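Local coordinates for protein polyketide synthase PksJ (Bacillus subtilis subsp. subtilis, PDB 4J1Q) that reduces ketone groups on intermediates of the bacillaene polyketide assembly line, stereoselectively at alpha- and beta-positions, with NADPH as cofactor, at residues A[86-97]-A[299-308]; A[376-384]-A[422-433]. All coordinates share one frame; numbering follows the deposited sequence.

Contact 1. Residues A[86-97]-A[299-308]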
loop_
_atom_site.group_PDB
_atom_site.type_symbol
_atom_site.label_atom_id
_atom_site.label_comp_id
_atom_site.label_asym_id
_atom_site.label_seq_id
_atom_site.Cartn_x
_atom_site.Cartn_y
_atom_site.Cartn_z
ATOM N N GLN A 86 8.143 0.730 -9.974
ATOM C CA GLN A 86 8.030 -0.651 -10.449
ATOM C C GLN A 86 9.398 -1.188 -10.876
ATOM O O GLN A 86 9.811 -2.277 -10.458
ATOM C CB GLN A 86 7.030 -0.750 -11.618
ATOM C CG GLN A 86 5.638 -0.233 -11.287
ATOM C CD GLN A 86 4.576 -0.792 -12.203
ATOM O OE1 GLN A 86 4.835 -1.696 -12.992
ATOM N NE2 GLN A 86 3.363 -0.280 -12.087
ATOM N N CYS A 87 10.124 -0.371 -11.641
ATOM C CA CYS A 87 11.471 -0.725 -12.073
ATOM C C CYS A 87 12.397 -0.996 -10.890
ATOM O O CYS A 87 13.052 -2.032 -10.830
ATOM C CB CYS A 87 12.045 0.372 -12.966
ATOM S SG CYS A 87 13.554 -0.102 -13.839
ATOM N N TYR A 88 12.438 -0.078 -9.931
ATOM C CA TYR A 88 13.397 -0.203 -8.834
ATOM C C TYR A 88 13.043 -1.356 -7.918
ATOM O O TYR A 88 13.941 -2.043 -7.407
ATOM C CB TYR A 88 13.488 1.082 -8.032
ATOM C CG TYR A 88 14.113 2.219 -8.786
ATOM C CD1 TYR A 88 14.959 1.985 -9.874
ATOM C CD2 TYR A 88 13.905 3.526 -8.398
ATOM C CE1 TYR A 88 15.569 3.029 -10.546
ATOM C CE2 TYR A 88 14.474 4.577 -9.096
ATOM C CZ TYR A 88 15.312 4.324 -10.160
ATOM O OH TYR A 88 15.870 5.385 -10.832
ATOM N N MET A 89 11.735 -1.602 -7.760
ATOM C CA MET A 89 11.265 -2.743 -6.977
ATOM C C MET A 89 11.746 -4.045 -7.585
ATOM O O MET A 89 12.183 -4.945 -6.871
ATOM C CB MET A 89 9.728 -2.753 -6.862
ATOM C CG MET A 89 9.157 -1.606 -6.052
ATOM S SD MET A 89 9.837 -1.509 -4.373
ATOM C CE MET A 89 10.937 -0.098 -4.557
ATOM N N GLN A 90 11.696 -4.123 -8.909
ATOM C CA GLN A 90 12.200 -5.293 -9.598
ATOM C C GLN A 90 13.690 -5.456 -9.394
ATOM O O GLN A 90 14.180 -6.590 -9.261
ATOM C CB GLN A 90 11.875 -5.243 -11.094
ATOM C CG GLN A 90 12.386 -6.458 -11.833
ATOM C CD GLN A 90 12.046 -6.445 -13.314
ATOM O OE1 GLN A 90 12.942 -6.360 -14.159
ATOM N NE2 GLN A 90 10.757 -6.567 -13.639
ATOM N N ASN A 91 14.421 -4.340 -9.396
ATOM C CA ASN A 91 15.863 -4.389 -9.109
ATOM C C ASN A 91 16.147 -4.904 -7.702
ATOM O O ASN A 91 17.015 -5.768 -7.547
ATOM C CB ASN A 91 16.511 -3.016 -9.276
ATOM C CG ASN A 91 16.438 -2.517 -10.700
ATOM O OD1 ASN A 91 16.436 -3.305 -11.638
ATOM N ND2 ASN A 91 16.309 -1.212 -10.864
ATOM N N ILE A 92 15.400 -4.403 -6.693
ATOM C CA ILE A 92 15.534 -4.918 -5.326
ATOM C C ILE A 92 15.224 -6.388 -5.327
ATOM O O ILE A 92 15.913 -7.195 -4.688
ATOM C CB ILE A 92 14.532 -4.300 -4.321
ATOM C CG1 ILE A 92 14.624 -2.766 -4.291
ATOM C CG2 ILE A 92 14.746 -4.909 -2.941
ATOM C CD1 ILE A 92 15.999 -2.236 -4.558
ATOM N N PHE A 93 14.170 -6.725 -6.053
ATOM C CA PHE A 93 13.662 -8.083 -6.095
ATOM C C PHE A 93 14.695 -9.022 -6.710
ATOM O O PHE A 93 14.937 -10.118 -6.184
ATOM C CB PHE A 93 12.338 -8.080 -6.865
ATOM C CG PHE A 93 11.889 -9.428 -7.335
ATOM C CD1 PHE A 93 11.417 -10.358 -6.433
ATOM C CD2 PHE A 93 11.760 -9.687 -8.695
ATOM C CE1 PHE A 93 10.894 -11.555 -6.879
ATOM C CE2 PHE A 93 11.231 -10.867 -9.148
ATOM C CZ PHE A 93 10.774 -11.801 -8.236
ATOM N N GLU A 94 15.386 -8.552 -7.748
ATOM C CA GLU A 94 16.382 -9.399 -8.432
ATOM C C GLU A 94 17.656 -9.495 -7.615
ATOM O O GLU A 94 18.345 -10.488 -7.657
ATOM C CB GLU A 94 16.694 -8.879 -9.834
ATOM C CG GLU A 94 15.518 -8.967 -10.791
ATOM C CD GLU A 94 15.826 -8.367 -12.148
ATOM O OE1 GLU A 94 16.525 -7.332 -12.209
ATOM O OE2 GLU A 94 15.384 -8.940 -13.162
ATOM N N LEU A 95 17.937 -8.444 -6.860
ATOM C CA LEU A 95 19.002 -8.457 -5.877
ATOM C C LEU A 95 18.823 -9.551 -4.819
ATOM O O LEU A 95 19.717 -10.344 -4.593
ATOM C CB LEU A 95 19.093 -7.087 -5.228
ATOM C CG LEU A 95 20.144 -6.900 -4.153
ATOM C CD1 LEU A 95 21.553 -6.985 -4.745
ATOM C CD2 LEU A 95 19.917 -5.577 -3.448
ATOM N N LEU A 96 17.654 -9.617 -4.195
ATOM C CA LEU A 96 17.390 -10.660 -3.192
ATOM C C LEU A 96 17.580 -12.053 -3.786
ATOM O O LEU A 96 18.315 -12.876 -3.235
ATOM C CB LEU A 96 15.969 -10.549 -2.641
ATOM C CG LEU A 96 15.630 -9.267 -1.877
ATOM C CD1 LEU A 96 14.126 -9.195 -1.640
ATOM C CD2 LEU A 96 16.384 -9.200 -0.559
ATOM N N GLN A 97 16.864 -12.323 -4.872
ATOM C CA GLN A 97 16.939 -13.622 -5.531
ATOM C C GLN A 97 18.375 -14.097 -5.642
ATOM O O GLN A 97 18.679 -15.236 -5.304
ATOM C CB GLN A 97 16.342 -13.555 -6.929
ATOM C CG GLN A 97 14.837 -13.620 -6.949
ATOM C CD GLN A 97 14.273 -13.531 -8.356
ATOM O OE1 GLN A 97 14.841 -12.869 -9.226
ATOM N NE2 GLN A 97 13.151 -14.193 -8.584
ATOM N N ILE A 299 9.888 -15.342 -3.002
ATOM C CA ILE A 299 10.762 -14.569 -3.838
ATOM C C ILE A 299 11.675 -15.448 -4.678
ATOM O O ILE A 299 11.917 -15.148 -5.851
ATOM C CB ILE A 299 11.589 -13.581 -3.020
ATOM C CG1 ILE A 299 10.696 -12.395 -2.635
ATOM C CG2 ILE A 299 12.793 -13.100 -3.824
ATOM C CD1 ILE A 299 11.037 -11.853 -1.262
ATOM N N ILE A 300 12.117 -16.569 -4.121
ATOM C CA ILE A 300 13.061 -17.427 -4.838
ATOM C C ILE A 300 12.506 -17.997 -6.157
ATOM O O ILE A 300 13.231 -18.142 -7.139
ATOM C CB ILE A 300 13.612 -18.562 -3.938
ATOM C CG1 ILE A 300 14.916 -19.090 -4.512
ATOM C CG2 ILE A 300 12.583 -19.678 -3.793
ATOM C CD1 ILE A 300 15.627 -20.107 -3.636
ATOM N N HIS A 301 11.214 -18.282 -6.192
ATOM C CA HIS A 301 10.619 -18.852 -7.387
ATOM C C HIS A 301 10.002 -17.891 -8.373
ATOM O O HIS A 301 10.027 -18.138 -9.562
ATOM C CB HIS A 301 9.669 -19.972 -7.024
ATOM C CG HIS A 301 10.346 -21.074 -6.258
ATOM N ND1 HIS A 301 9.756 -21.707 -5.239
ATOM C CD2 HIS A 301 11.659 -21.554 -6.319
ATOM C CE1 HIS A 301 10.626 -22.579 -4.692
ATOM N NE2 HIS A 301 11.798 -22.464 -5.343
ATOM N N LYS A 302 9.559 -16.733 -7.898
ATOM C CA LYS A 302 8.738 -15.776 -8.668
ATOM C C LYS A 302 9.357 -15.256 -9.963
ATOM O O LYS A 302 10.514 -14.846 -9.964
ATOM C CB LYS A 302 8.519 -14.570 -7.799
ATOM C CG LYS A 302 7.091 -14.166 -7.678
ATOM C CD LYS A 302 6.941 -13.527 -6.320
ATOM C CE LYS A 302 5.761 -12.612 -6.329
ATOM N NZ LYS A 302 4.510 -13.409 -6.207
ATOM N N THR A 303 8.537 -15.066 -10.991
ATOM C CA THR A 303 9.044 -14.446 -12.209
ATOM C C THR A 303 8.958 -12.930 -12.077
ATOM O O THR A 303 8.105 -12.411 -11.348
ATOM C CB THR A 303 8.234 -14.898 -13.449
ATOM O OG1 THR A 303 6.832 -14.985 -13.120
ATOM C CG2 THR A 303 8.739 -16.260 -13.928
ATOM N N ASN A 304 9.834 -12.233 -12.797
ATOM C CA ASN A 304 9.626 -10.814 -13.115
ATOM C C ASN A 304 8.236 -10.476 -13.665
ATOM O O ASN A 304 7.675 -9.420 -13.345
ATOM C CB ASN A 304 10.676 -10.317 -14.095
ATOM C CG ASN A 304 12.065 -10.324 -13.501
ATOM O OD1 ASN A 304 12.225 -10.488 -12.293
ATOM N ND2 ASN A 304 13.080 -10.150 -14.344
ATOM N N GLU A 305 7.721 -11.318 -14.555
ATOM C CA GLU A 305 6.425 -11.039 -15.178
ATOM C C GLU A 305 5.305 -11.014 -14.152
ATOM O O GLU A 305 4.423 -10.130 -14.177
ATOM C CB GLU A 305 6.096 -12.060 -16.278
ATOM C CG GLU A 305 7.035 -12.022 -17.466
ATOM C CD GLU A 305 8.345 -12.725 -17.188
ATOM O OE1 GLU A 305 9.413 -12.100 -17.404
ATOM O OE2 GLU A 305 8.304 -13.898 -16.755
ATOM N N GLU A 306 5.311 -12.000 -13.265
ATOM C CA GLU A 306 4.284 -12.080 -12.239
ATOM C C GLU A 306 4.423 -10.893 -11.294
ATOM O O GLU A 306 3.419 -10.223 -10.955
ATOM C CB GLU A 306 4.415 -13.381 -11.453
ATOM C CG GLU A 306 3.195 -13.657 -10.603
ATOM C CD GLU A 306 3.347 -14.888 -9.749
ATOM O OE1 GLU A 306 2.523 -15.815 -9.901
ATOM O OE2 GLU A 306 4.229 -14.890 -8.864
ATOM N N PHE A 307 5.660 -10.662 -10.857
ATOM C CA PHE A 307 6.011 -9.507 -10.043
ATOM C C PHE A 307 5.448 -8.188 -10.596
ATOM O O PHE A 307 4.675 -7.522 -9.939
ATOM C CB PHE A 307 7.540 -9.429 -9.894
ATOM C CG PHE A 307 7.998 -8.511 -8.800
ATOM C CD1 PHE A 307 8.151 -8.983 -7.501
ATOM C CD2 PHE A 307 8.215 -7.157 -9.046
ATOM C CE1 PHE A 307 8.538 -8.134 -6.470
ATOM C CE2 PHE A 307 8.607 -6.301 -8.018
ATOM C CZ PHE A 307 8.769 -6.792 -6.726
ATOM N N GLN A 308 5.794 -7.835 -11.824
ATOM C CA GLN A 308 5.271 -6.604 -12.445
ATOM C C GLN A 308 3.771 -6.621 -12.516
ATOM O O GLN A 308 3.121 -5.572 -12.433
ATOM C CB GLN A 308 5.836 -6.385 -13.864
ATOM C CG GLN A 308 7.289 -5.886 -13.875
ATOM C CD GLN A 308 7.454 -4.604 -13.080
ATOM O OE1 GLN A 308 8.421 -4.445 -12.350
ATOM N NE2 GLN A 308 6.494 -3.679 -13.219
#
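Gln97 reaches across from the helix of 86-97 and gives its amide nitrogen to two backbone carbonyls of 299-308. The bond from Gln97 NE2 to Ile299 O is 3.1 Å long and fairly straight, and it runs close to the plane of the Gln97 amide. The second, from Gln97 NE2 to Lys302 O at 3.0 Å, is bent and weak. Together they tie the side chain to both ends of the turn before helix 304-324. Asn304, in the first turn of that helix, makes the other polar link: Asn304 ND2 donates to Glu94 OE2 at 2.9 Å. It meets the carboxylate on its anti side, tilted out of the plane. Lys302 turns its amine away to a salt bridge with Asp350, and another with Glu306. Thr303 is the N-cap of helix 304-324; its OG1 accepts a weak bond from Glu306 N. The amide of Gln90 stacks nearly parallel on that of Asn304, with planes 7° apart.

Behind these groups lies the aromatic packing. Phe93 and Phe307 stack face to face, with centroids 4.2 Å apart and planes at 18°. The Phe93 CG is anti to the backbone N (chi1 163°), which carries the ring toward the other segment and over Phe307. Gln97 CD lies over the opposite face of Phe93. At the ring edge, Phe93 CE2 comes 3.3 Å from Asn304 OD1, and Phe93 CZ lies 3.5 Å from Lys302 O. Met89 CB meets the edge of Phe307, while the Ile299 CD1 methyl touches Leu96 CD1.

The short helical segments 86-97 and 304-308 run obliquely, nearer antiparallel than parallel, and the loop 299-303 supplies the rest of the contact. It joins helix 81-98 to a loop and helix of the Rossmann-type ketoreductase domain.

Contact 2. Residues A[376-384]-A[422-433]. With NDP (NADPH dihydro-nicotinamide-adenine-dinucleotide phosphate), chain B.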
loop_
_atom_site.group_PDB
_atom_site.type_symbol
_atom_site.label_atom_id
_atom_site.label_comp_id
_atom_site.label_asym_id
_atom_site.label_seq_id
_atom_site.Cartn_x
_atom_site.Cartn_y
_atom_site.Cartn_z
ATOM N N GLY A 376 -10.530 16.529 -2.377
ATOM C CA GLY A 376 -11.141 15.491 -1.534
ATOM C C GLY A 376 -10.173 14.710 -0.650
ATOM O O GLY A 376 -8.963 14.669 -0.909
ATOM N N SER A 377 -10.705 14.070 0.386
ATOM C CA SER A 377 -9.859 13.429 1.388
ATOM C C SER A 377 -9.356 12.051 0.934
ATOM O O SER A 377 -10.106 11.263 0.361
ATOM C CB SER A 377 -10.601 13.319 2.719
ATOM O OG SER A 377 -11.450 12.187 2.711
ATOM N N THR A 378 -8.099 11.758 1.247
ATOM C CA THR A 378 -7.453 10.538 0.762
ATOM C C THR A 378 -7.129 9.607 1.912
ATOM O O THR A 378 -6.451 10.000 2.859
ATOM C CB THR A 378 -6.135 10.851 0.033
ATOM O OG1 THR A 378 -6.337 11.938 -0.873
ATOM C CG2 THR A 378 -5.666 9.654 -0.736
ATOM N N ILE A 379 -7.546 8.354 1.785
ATOM C CA ILE A 379 -7.283 7.359 2.812
ATOM C C ILE A 379 -6.844 6.066 2.159
ATOM O O ILE A 379 -7.410 5.660 1.148
ATOM C CB ILE A 379 -8.548 7.078 3.648
ATOM C CG1 ILE A 379 -9.072 8.377 4.242
ATOM C CG2 ILE A 379 -8.255 6.078 4.757
ATOM C CD1 ILE A 379 -10.431 8.242 4.900
ATOM N N SER A 380 -5.885 5.386 2.776
ATOM C CA SER A 380 -5.548 4.019 2.409
ATOM C C SER A 380 -5.874 3.101 3.590
ATOM O O SER A 380 -5.495 3.397 4.734
ATOM C CB SER A 380 -4.065 3.925 2.040
ATOM O OG SER A 380 -3.692 2.626 1.537
ATOM N N PHE A 381 -6.643 2.040 3.341
ATOM C CA PHE A 381 -7.000 1.113 4.412
ATOM C C PHE A 381 -6.112 -0.117 4.283
ATOM O O PHE A 381 -6.112 -0.781 3.232
ATOM C CB PHE A 381 -8.486 0.689 4.324
ATOM C CG PHE A 381 -9.470 1.753 4.766
ATOM C CD1 PHE A 381 -9.876 2.761 3.898
ATOM C CD2 PHE A 381 -10.039 1.701 6.019
ATOM C CE1 PHE A 381 -10.811 3.718 4.292
ATOM C CE2 PHE A 381 -10.970 2.656 6.427
ATOM C CZ PHE A 381 -11.363 3.661 5.557
ATOM N N ASN A 382 -5.403 -0.466 5.352
ATOM C CA ASN A 382 -4.801 -1.784 5.402
ATOM C C ASN A 382 -5.756 -2.845 5.932
ATOM O O ASN A 382 -5.942 -2.979 7.165
ATOM C CB ASN A 382 -3.516 -1.768 6.220
ATOM C CG ASN A 382 -2.512 -0.796 5.680
ATOM O OD1 ASN A 382 -2.474 0.380 6.092
ATOM N ND2 ASN A 382 -1.662 -1.275 4.783
ATOM N N TRP A 383 -6.419 -3.533 4.998
ATOM C CA TRP A 383 -7.465 -4.497 5.337
ATOM C C TRP A 383 -6.857 -5.806 5.704
ATOM O O TRP A 383 -5.911 -6.274 5.037
ATOM C CB TRP A 383 -8.377 -4.743 4.148
ATOM C CG TRP A 383 -9.293 -3.606 3.778
ATOM C CD1 TRP A 383 -9.505 -3.090 2.508
ATOM C CD2 TRP A 383 -10.256 -2.899 4.653
ATOM N NE1 TRP A 383 -10.458 -2.098 2.534
ATOM C CE2 TRP A 383 -10.954 -1.939 3.793
ATOM C CE3 TRP A 383 -10.585 -2.960 6.001
ATOM C CZ2 TRP A 383 -11.965 -1.114 4.276
ATOM C CZ3 TRP A 383 -11.560 -2.085 6.491
ATOM C CH2 TRP A 383 -12.251 -1.191 5.642
ATOM N N PRO A 384 -7.458 -6.480 6.692
ATOM C CA PRO A 384 -7.138 -7.874 6.885
ATOM C C PRO A 384 -7.934 -8.752 5.913
ATOM O O PRO A 384 -8.695 -8.241 5.070
ATOM C CB PRO A 384 -7.603 -8.117 8.308
ATOM C CG PRO A 384 -8.844 -7.269 8.416
ATOM C CD PRO A 384 -8.531 -6.029 7.603
ATOM N N GLY A 422 -13.017 4.917 9.646
ATOM C CA GLY A 422 -11.743 5.340 9.069
ATOM C C GLY A 422 -11.877 6.674 8.374
ATOM O O GLY A 422 -10.976 7.487 8.403
ATOM N N ILE A 423 -13.031 6.907 7.762
ATOM C CA ILE A 423 -13.261 8.153 7.062
ATOM C C ILE A 423 -13.308 9.327 8.042
ATOM O O ILE A 423 -12.581 10.311 7.869
ATOM C CB ILE A 423 -14.571 8.110 6.260
ATOM C CG1 ILE A 423 -14.478 7.026 5.178
ATOM C CG2 ILE A 423 -14.891 9.485 5.686
ATOM C CD1 ILE A 423 -15.618 7.027 4.174
ATOM N N VAL A 424 -14.168 9.223 9.060
ATOM C CA VAL A 424 -14.345 10.301 10.012
ATOM C C VAL A 424 -13.038 10.685 10.725
ATOM O O VAL A 424 -12.798 11.860 10.991
ATOM C CB VAL A 424 -15.485 10.025 11.037
ATOM C CG1 VAL A 424 -16.683 9.376 10.367
ATOM C CG2 VAL A 424 -15.003 9.178 12.210
ATOM N N SER A 425 -12.179 9.706 11.002
ATOM C CA SER A 425 -10.888 9.999 11.627
ATOM C C SER A 425 -9.973 10.837 10.723
ATOM O O SER A 425 -9.279 11.733 11.191
ATOM C CB SER A 425 -10.201 8.721 12.084
ATOM O OG SER A 425 -9.718 7.986 10.967
ATOM N N ASP A 426 -10.041 10.585 9.420
ATOM C CA ASP A 426 -9.375 11.419 8.403
ATOM C C ASP A 426 -7.862 11.315 8.369
ATOM O O ASP A 426 -7.176 12.271 8.014
ATOM C CB ASP A 426 -9.798 12.889 8.485
ATOM C CG ASP A 426 -9.688 13.599 7.132
ATOM O OD1 ASP A 426 -9.578 12.918 6.099
ATOM O OD2 ASP A 426 -9.702 14.836 7.089
ATOM N N LYS A 427 -7.357 10.116 8.611
ATOM C CA LYS A 427 -5.931 9.854 8.517
ATOM C C LYS A 427 -5.659 9.208 7.189
ATOM O O LYS A 427 -6.533 8.556 6.622
ATOM C CB LYS A 427 -5.501 8.933 9.650
ATOM C CG LYS A 427 -5.608 9.577 11.015
ATOM C CD LYS A 427 -5.384 8.556 12.115
ATOM C CE LYS A 427 -5.470 9.174 13.507
ATOM N NZ LYS A 427 -4.368 10.129 13.770
ATOM N N PRO A 428 -4.472 9.444 6.646
ATOM C CA PRO A 428 -4.131 8.917 5.327
ATOM C C PRO A 428 -4.081 7.385 5.334
ATOM O O PRO A 428 -4.187 6.751 4.286
ATOM C CB PRO A 428 -2.727 9.475 5.079
ATOM C CG PRO A 428 -2.587 10.647 6.014
ATOM C CD PRO A 428 -3.407 10.295 7.215
ATOM N N GLN A 429 -3.859 6.797 6.498
ATOM C CA GLN A 429 -3.632 5.371 6.574
ATOM C C GLN A 429 -4.248 4.792 7.825
ATOM O O GLN A 429 -3.919 5.200 8.946
ATOM C CB GLN A 429 -2.123 5.076 6.554
ATOM C CG GLN A 429 -1.749 3.771 5.889
ATOM C CD GLN A 429 -0.285 3.434 6.110
ATOM O OE1 GLN A 429 0.581 4.308 6.021
ATOM N NE2 GLN A 429 -0.008 2.184 6.445
ATOM N N VAL A 430 -5.059 3.765 7.630
ATOM C CA VAL A 430 -5.729 3.103 8.726
ATOM C C VAL A 430 -5.481 1.612 8.563
ATOM O O VAL A 430 -5.745 1.036 7.515
ATOM C CB VAL A 430 -7.253 3.374 8.663
ATOM C CG1 VAL A 430 -8.014 2.409 9.571
ATOM C CG2 VAL A 430 -7.557 4.816 9.062
ATOM N N PHE A 431 -4.958 0.993 9.593
ATOM C CA PHE A 431 -4.661 -0.424 9.552
ATOM C C PHE A 431 -5.735 -1.165 10.338
ATOM O O PHE A 431 -5.914 -0.921 11.517
ATOM C CB PHE A 431 -3.284 -0.670 10.157
ATOM C CG PHE A 431 -2.963 -2.108 10.391
ATOM C CD1 PHE A 431 -1.887 -2.679 9.779
ATOM C CD2 PHE A 431 -3.678 -2.864 11.295
ATOM C CE1 PHE A 431 -1.538 -3.991 10.033
ATOM C CE2 PHE A 431 -3.381 -4.196 11.504
ATOM C CZ PHE A 431 -2.300 -4.760 10.869
ATOM N N VAL A 432 -6.456 -2.046 9.682
ATOM C CA VAL A 432 -7.572 -2.705 10.329
ATOM C C VAL A 432 -7.280 -4.181 10.509
ATOM O O VAL A 432 -6.827 -4.858 9.595
ATOM C CB VAL A 432 -8.856 -2.559 9.521
ATOM C CG1 VAL A 432 -10.024 -3.243 10.246
ATOM C CG2 VAL A 432 -9.143 -1.088 9.272
ATOM N N MET A 433 -7.543 -4.662 11.710
ATOM C CA MET A 433 -7.274 -6.036 12.068
ATOM C C MET A 433 -8.510 -6.556 12.779
ATOM O O MET A 433 -9.095 -5.853 13.585
ATOM C CB MET A 433 -6.137 -6.051 13.058
ATOM C CG MET A 433 -5.020 -6.989 12.715
ATOM S SD MET A 433 -3.569 -6.509 13.679
ATOM C CE MET A 433 -2.281 -7.461 12.861
HETATM P PA NDP B . -10.693 -9.654 -6.135
HETATM O O1A NDP B . -9.524 -10.289 -6.897
HETATM O O2A NDP B . -12.029 -10.310 -5.968
HETATM O O5B NDP B . -10.910 -8.172 -6.691
HETATM C C5B NDP B . -9.898 -7.522 -7.463
HETATM C C4B NDP B . -10.593 -7.039 -8.726
HETATM O O4B NDP B . -9.693 -6.188 -9.437
HETATM C C3B NDP B . -10.861 -8.210 -9.658
HETATM O O3B NDP B . -12.300 -8.169 -9.871
HETATM C C2B NDP B . -10.106 -7.886 -10.945
HETATM O O2B NDP B . -10.971 -8.070 -12.107
HETATM C C1B NDP B . -9.824 -6.398 -10.840
HETATM N N9A NDP B . -8.518 -6.125 -11.509
HETATM C C8A NDP B . -7.347 -6.846 -11.379
HETATM N N7A NDP B . -6.385 -6.235 -12.172
HETATM C C5A NDP B . -6.958 -5.087 -12.746
HETATM C C6A NDP B . -6.493 -4.103 -13.616
HETATM N N6A NDP B . -5.221 -4.122 -14.132
HETATM N N1A NDP B . -7.334 -3.100 -14.000
HETATM C C2A NDP B . -8.620 -3.074 -13.573
HETATM N N3A NDP B . -9.099 -4.043 -12.765
HETATM C C4A NDP B . -8.281 -5.040 -12.303
HETATM O O3 NDP B . -10.123 -9.262 -4.678
HETATM P PN NDP B . -11.039 -8.501 -3.609
HETATM O O1N NDP B . -11.090 -9.482 -2.441
HETATM O O2N NDP B . -12.254 -7.873 -4.266
HETATM O O5D NDP B . -10.064 -7.289 -3.172
HETATM C C5D NDP B . -10.381 -5.908 -3.395
HETATM C C4D NDP B . -9.128 -5.076 -3.040
HETATM O O4D NDP B . -8.939 -5.100 -1.608
HETATM C C3D NDP B . -7.861 -5.693 -3.650
HETATM O O3D NDP B . -6.995 -4.661 -4.176
HETATM C C2D NDP B . -7.229 -6.416 -2.502
HETATM O O2D NDP B . -5.807 -6.388 -2.660
HETATM C C1D NDP B . -7.692 -5.656 -1.251
HETATM N N1N NDP B . -7.830 -6.554 -0.096
HETATM C C2N NDP B . -8.759 -7.552 -0.073
HETATM C C3N NDP B . -8.849 -8.450 1.016
HETATM C C7N NDP B . -9.913 -9.549 1.023
HETATM O O7N NDP B . -10.184 -10.099 2.099
HETATM N N7N NDP B . -10.475 -9.975 -0.133
HETATM C C4N NDP B . -7.917 -8.355 2.083
HETATM C C5N NDP B . -6.948 -7.334 2.016
HETATM C C6N NDP B . -6.929 -6.458 0.903
HETATM P P2B NDP B . -10.367 -8.424 -13.569
HETATM O O1X NDP B . -9.442 -9.623 -13.268
HETATM O O2X NDP B . -11.669 -8.670 -14.322
HETATM O O3X NDP B . -9.608 -7.199 -14.035
#
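Phe381 and Val430 lie side by side and point to the same face of two adjacent parallel strands, 377-383 and 429-433, in the Rossmann-type part of the fold. Phe381 CD2 is 4.1 Å from Val430 CG1. With Phe381 CG beside its backbone N (chi1 -75°), the ring reaches the end of helix 412-425, where Phe381 CE2 lies 3.8 Å from Gly422 CA. Ile379 also meets that helix, through its CD1 methyl at Gly422 O and Ile423 CA.

Asn382 and Gln429 project from the other face. Their amide planes are 55° apart. Gln429 NE2 gives a straight bond of 3.1 Å to Asn382 OD1, in its own amide plane but tilted from the acceptor's. The Asn382 ND2 is held by Ser338 O and Asp359, so both ends of this buried amide are satisfied and its rotation is fixed. Phe431 CD1 packs against Asn382 CB.

Between the strands the backbone alternates donor and acceptor: Ser380 N to Pro428 O, Val430 N to Ser380 O, Asn382 N to Val430 O and Val432 N to Asn382 O.

Trp383 and Val432 run alongside each other, with Trp383 CZ3 3.8 Å from Val432 CG2. Just past the end of the strand, Pro384 O comes 3.1 Å from C4N of the NADPH nicotinamide.

From the N terminus the chain runs through strands 22-31, 46-52 and 70-74 and helix 56-65 before helix 81-98, which segment 299-308 meets about 200 residues later. Contact 1 closes this long loop, which includes a glycine-rich turn consistent with the Rossmann-type nucleotide-binding motif. It ties the N-terminal part of the chain to the ketoreductase part. Contact 2 opens only afterwards and closes a much shorter loop of 37 residues, including helix 397-405. It joins strand 377-383 to helix 412-425 and strand 429-435. The two loops follow in series and neither nest nor cross. The centres of contact 1 and contact 2 are about 28 Å apart, on opposite sides of the chain's centre, and the contacts do not touch.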